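Local coordinates for Ro sixty-related protein, RSR (Deinococcus radiodurans, PDB 2NVO) that binds several small RNAs that accumulate during recovery from ultraviolet irradiation and contributes to the bacterium's resistance to it, at residues Ala391-Ser396 against Ser428-Ala433; Leu397-Leu400 against Asp405-Thr408. All coordinates share one frame; numbering follows the deposited sequence.

Contact 1: Ala391-Ser396 against Ser428-Ala433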
loop_
_atom_site.group_PDB
_atom_site.type_symbol
_atom_site.label_atom_id
_atom_site.label_comp_id
_atom_site.label_asym_id
_atom_site.label_seq_id
_atom_site.Cartn_x
_atom_site.Cartn_y
_atom_site.Cartn_z
ATOM N N ALA A 391 6.812 -14.369 8.122
ATOM C CA ALA A 391 6.943 -13.337 7.097
ATOM C C ALA A 391 8.265 -13.466 6.333
ATOM O O ALA A 391 8.284 -13.390 5.093
ATOM C CB ALA A 391 6.809 -11.936 7.697
ATOM N N ALA A 392 9.360 -13.629 7.071
ATOM C CA ALA A 392 10.686 -13.767 6.491
ATOM C C ALA A 392 10.822 -15.045 5.629
ATOM O O ALA A 392 11.498 -15.040 4.579
ATOM C CB ALA A 392 11.758 -13.733 7.593
ATOM N N ALA A 393 10.198 -16.132 6.087
ATOM C CA ALA A 393 10.182 -17.377 5.324
ATOM C C ALA A 393 9.403 -17.229 4.040
ATOM O O ALA A 393 9.819 -17.764 2.991
ATOM C CB ALA A 393 9.634 -18.545 6.161
ATOM N N ALA A 394 8.271 -16.521 4.114
ATOM C CA ALA A 394 7.463 -16.204 2.935
ATOM C C ALA A 394 8.281 -15.393 1.910
ATOM O O ALA A 394 8.325 -15.739 0.714
ATOM C CB ALA A 394 6.172 -15.432 3.340
ATOM N N MET A 395 8.952 -14.339 2.388
ATOM C CA MET A 395 9.749 -13.477 1.518
ATOM C C MET A 395 10.955 -14.226 0.931
ATOM O O MET A 395 11.380 -13.942 -0.181
ATOM C CB MET A 395 10.221 -12.219 2.261
ATOM C CG MET A 395 9.082 -11.241 2.639
ATOM S SD MET A 395 8.087 -10.699 1.221
ATOM C CE MET A 395 9.264 -9.770 0.268
ATOM N N SER A 396 11.501 -15.172 1.685
ATOM C CA SER A 396 12.613 -16.008 1.210
ATOM C C SER A 396 12.150 -16.886 0.049
ATOM O O SER A 396 12.792 -16.928 -1.004
ATOM C CB SER A 396 13.138 -16.900 2.330
ATOM O OG SER A 396 13.830 -16.140 3.313
ATOM N N SER A 428 8.053 -25.591 5.984
ATOM C CA SER A 428 9.399 -26.147 6.098
ATOM C C SER A 428 10.471 -25.045 6.099
ATOM O O SER A 428 11.486 -25.158 6.778
ATOM C CB SER A 428 9.671 -27.228 5.025
ATOM O OG SER A 428 9.598 -26.699 3.714
ATOM N N ALA A 429 10.238 -23.977 5.345
ATOM C CA ALA A 429 11.136 -22.817 5.357
ATOM C C ALA A 429 11.147 -22.152 6.746
ATOM O O ALA A 429 12.184 -21.747 7.239
ATOM C CB ALA A 429 10.711 -21.813 4.310
ATOM N N MET A 430 9.973 -22.027 7.354
ATOM C CA MET A 430 9.890 -21.453 8.694
ATOM C C MET A 430 10.786 -22.205 9.674
ATOM O O MET A 430 11.503 -21.597 10.466
ATOM C CB MET A 430 8.433 -21.447 9.191
ATOM C CG MET A 430 7.591 -20.324 8.598
ATOM S SD MET A 430 5.863 -20.450 9.085
ATOM C CE MET A 430 6.010 -20.233 10.862
ATOM N N GLN A 431 10.746 -23.534 9.622
ATOM C CA GLN A 431 11.562 -24.349 10.523
ATOM C C GLN A 431 13.060 -24.231 10.244
ATOM O O GLN A 431 13.864 -24.171 11.173
ATOM C CB GLN A 431 11.125 -25.816 10.477
ATOM C CG GLN A 431 9.736 -26.064 11.051
ATOM C CD GLN A 431 9.165 -27.417 10.645
ATOM O OE1 GLN A 431 8.166 -27.872 11.206
ATOM N NE2 GLN A 431 9.794 -28.063 9.652
ATOM N N LYS A 432 13.438 -24.183 8.965
ATOM C CA LYS A 432 14.835 -23.966 8.612
ATOM C C LYS A 432 15.326 -22.614 9.084
ATOM O O LYS A 432 16.518 -22.415 9.241
ATOM C CB LYS A 432 15.050 -24.110 7.095
ATOM C CG LYS A 432 14.962 -25.557 6.625
ATOM C CD LYS A 432 15.099 -25.680 5.093
ATOM C CE LYS A 432 14.997 -27.152 4.666
ATOM N NZ LYS A 432 14.774 -27.248 3.211
ATOM N N ALA A 433 14.389 -21.690 9.321
ATOM C CA ALA A 433 14.702 -20.345 9.774
ATOM C C ALA A 433 14.511 -20.186 11.291
ATOM O O ALA A 433 14.183 -19.110 11.771
ATOM C CB ALA A 433 13.833 -19.341 9.049
#
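A393 on helix 388-402 meets A429 and M430 on the short helix 426-432 in a small, buried, wholly apolar helix-helix contact within the VWFA-like domain. The two segments bury 133 Å² between them, and A393 supplies about half of it. Its methyl group points at the facing helix and fits beside the backbone there: A393 CB lies 3.6 Å from M430 CG and 3.7 Å from M430 N. The second touch is methyl to methyl, A393 CB to A429 CB at 3.9 Å. The CA atoms of A393 and M430 are 5.3 Å apart, a close approach consistent with only a methyl group on the A393 side.

M430 takes part through CG rather than its sulfur. With CG opposite the carbonyl carbon and beside the backbone N (chi1 -78°), the chain heads across the flank of helix 388-402, then bends at chi3, and it goes on to touch N389 and M390. Just beyond, S396 OG turns back on its own helix and bonds A392 O at 2.9 Å. That carbonyl also accepts from S396 N, the two donors coming from opposite faces of its plane, which accounts for the serine hydroxyl in a buried setting.

Helix 426-432 stops at A433, the first residue to leave helical backbone angles, and the A433 side chain rests on N389 and on L369 of strand 364-369. Helix 388-402 lies on the sheet, A392 and S396 touching strand 364-369, and the next helix packs against it, as in the layered alpha/beta fold of a von Willebrand factor A-like domain.

Contact 2: Leu397-Leu400 against Asp405-Thr408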
loop_
_atom_site.group_PDB
_atom_site.type_symbol
_atom_site.label_atom_id
_atom_site.label_comp_id
_atom_site.label_asym_id
_atom_site.label_seq_id
_atom_site.Cartn_x
_atom_site.Cartn_y
_atom_site.Cartn_z
ATOM N N LEU A 397 11.017 -17.559 0.237
ATOM C CA LEU A 397 10.428 -18.366 -0.829
ATOM C C LEU A 397 10.181 -17.542 -2.090
ATOM O O LEU A 397 10.504 -17.982 -3.217
ATOM C CB LEU A 397 9.142 -19.026 -0.372
ATOM C CG LEU A 397 9.345 -20.148 0.635
ATOM C CD1 LEU A 397 7.986 -20.638 1.078
ATOM C CD2 LEU A 397 10.206 -21.299 0.022
ATOM N N ILE A 398 9.621 -16.354 -1.906
ATOM C CA ILE A 398 9.437 -15.415 -3.020
ATOM C C ILE A 398 10.724 -15.106 -3.777
ATOM O O ILE A 398 10.753 -15.192 -5.010
ATOM C CB ILE A 398 8.778 -14.102 -2.565
ATOM C CG1 ILE A 398 7.316 -14.363 -2.203
ATOM C CG2 ILE A 398 8.856 -13.058 -3.672
ATOM C CD1 ILE A 398 6.532 -13.134 -1.712
ATOM N N ALA A 399 11.777 -14.721 -3.052
ATOM C CA ALA A 399 13.076 -14.458 -3.673
ATOM C C ALA A 399 13.603 -15.694 -4.409
ATOM O O ALA A 399 13.941 -15.621 -5.595
ATOM C CB ALA A 399 14.084 -13.980 -2.650
ATOM N N LEU A 400 13.647 -16.823 -3.704
ATOM C CA LEU A 400 14.135 -18.067 -4.279
ATOM C C LEU A 400 13.412 -18.441 -5.570
ATOM O O LEU A 400 14.034 -18.916 -6.511
ATOM C CB LEU A 400 14.070 -19.194 -3.251
ATOM C CG LEU A 400 15.152 -19.031 -2.176
ATOM C CD1 LEU A 400 14.817 -19.792 -0.907
ATOM C CD2 LEU A 400 16.534 -19.436 -2.713
ATOM N N ASP A 405 18.882 -14.997 -8.802
ATOM C CA ASP A 405 19.576 -15.790 -7.825
ATOM C C ASP A 405 19.196 -15.326 -6.433
ATOM O O ASP A 405 18.870 -14.161 -6.205
ATOM C CB ASP A 405 21.081 -15.675 -8.025
ATOM C CG ASP A 405 21.819 -16.938 -7.631
ATOM O OD1 ASP A 405 23.061 -16.941 -7.765
ATOM O OD2 ASP A 405 21.173 -17.926 -7.200
ATOM N N ALA A 406 19.224 -16.252 -5.499
ATOM C CA ALA A 406 18.932 -15.906 -4.124
ATOM C C ALA A 406 19.582 -16.979 -3.287
ATOM O O ALA A 406 19.604 -18.136 -3.660
ATOM C CB ALA A 406 17.450 -15.883 -3.899
ATOM N N LEU A 407 20.148 -16.594 -2.167
ATOM C CA LEU A 407 20.695 -17.579 -1.271
ATOM C C LEU A 407 20.221 -17.095 0.089
ATOM O O LEU A 407 20.268 -15.900 0.322
ATOM C CB LEU A 407 22.220 -17.530 -1.352
ATOM C CG LEU A 407 23.024 -18.210 -0.243
ATOM C CD1 LEU A 407 22.786 -19.695 -0.227
ATOM C CD2 LEU A 407 24.515 -17.930 -0.449
ATOM N N THR A 408 19.768 -17.999 0.955
ATOM C CA THR A 408 19.365 -17.602 2.321
ATOM C C THR A 408 20.351 -18.091 3.371
ATOM O O THR A 408 20.712 -19.272 3.414
ATOM C CB THR A 408 17.975 -18.111 2.697
ATOM O OG1 THR A 408 18.053 -19.520 2.956
ATOM C CG2 THR A 408 16.985 -17.835 1.574
#
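L400 reaches across to strand 405-408 with both of its methyl groups, each finding a different residue. The CA-CB bond of L400 does not aim at the strand; the end of the side chain makes the approach. Chi1 of -73° sets CG opposite the carbonyl carbon, and from that branch point CD2 goes to A406 while CD1 goes to T408. L400 CD2 stands 3.9 Å from A406 CB and 3.5 Å from A406 O, so it meets the methyl and the backbone carbonyl of one residue. L400 CD1 lies 3.8 Å from T408 CG2, and the side chains of L400 and T408 cross at about a right angle, a touch of methyl on methyl rather than two chains running alongside.

A406 answers from the strand with a methyl directed at the helix. Besides L400 CD2, A406 CB approaches the backbone of the preceding helical residue, 3.9 Å from A399 C, and it faces A399 CB at 4.1 Å. The CA atoms of L400 and A406 are 5.3 Å apart, a spacing consistent with the short side chains of A399 and A406.

Strand alternation selects the partners: A406 and T408 direct their side chains to the helix, whereas D405 and L407 direct theirs away. D405 OD1 forms a salt bridge with R364, and along the strand edge the backbone of L407 bonds to H365 and L367. No hydrogen bond joins the two segments, whose 170 Å² of buried surface is mostly apolar, with one carbon-to-carbonyl-oxygen approach; the chemistry implies that this helix-strand contact rests on van der Waals and hydrophobic packing, while the backbone bonds of L407 tie the strand to its sheet neighbour.

Overall arrangement
Helix 388-402 carries the first segment of each contact, 391-396 for contact 1 and, directly after it, 397-400 for contact 2. The chain then turns into strand 405-411 and only later reaches helix 426-432, so both segments of contact 2 fall between those of contact 1 in the sequence. Their centres are 11 Å apart, and they touch: S396 OG lies 4.0 Å from T408 CG2, and A429 CB 4.3 Å from L397 CG. Contact 2 belongs to the beta-alpha-beta unit of strand 364-369, helix 388-402 and strand 405-411; contact 1 adds the next helix, 426-432, which follows strand 415-417. Together they join neighbouring elements of the VWFA-like domain, which closes the TROVE horseshoe into a ring.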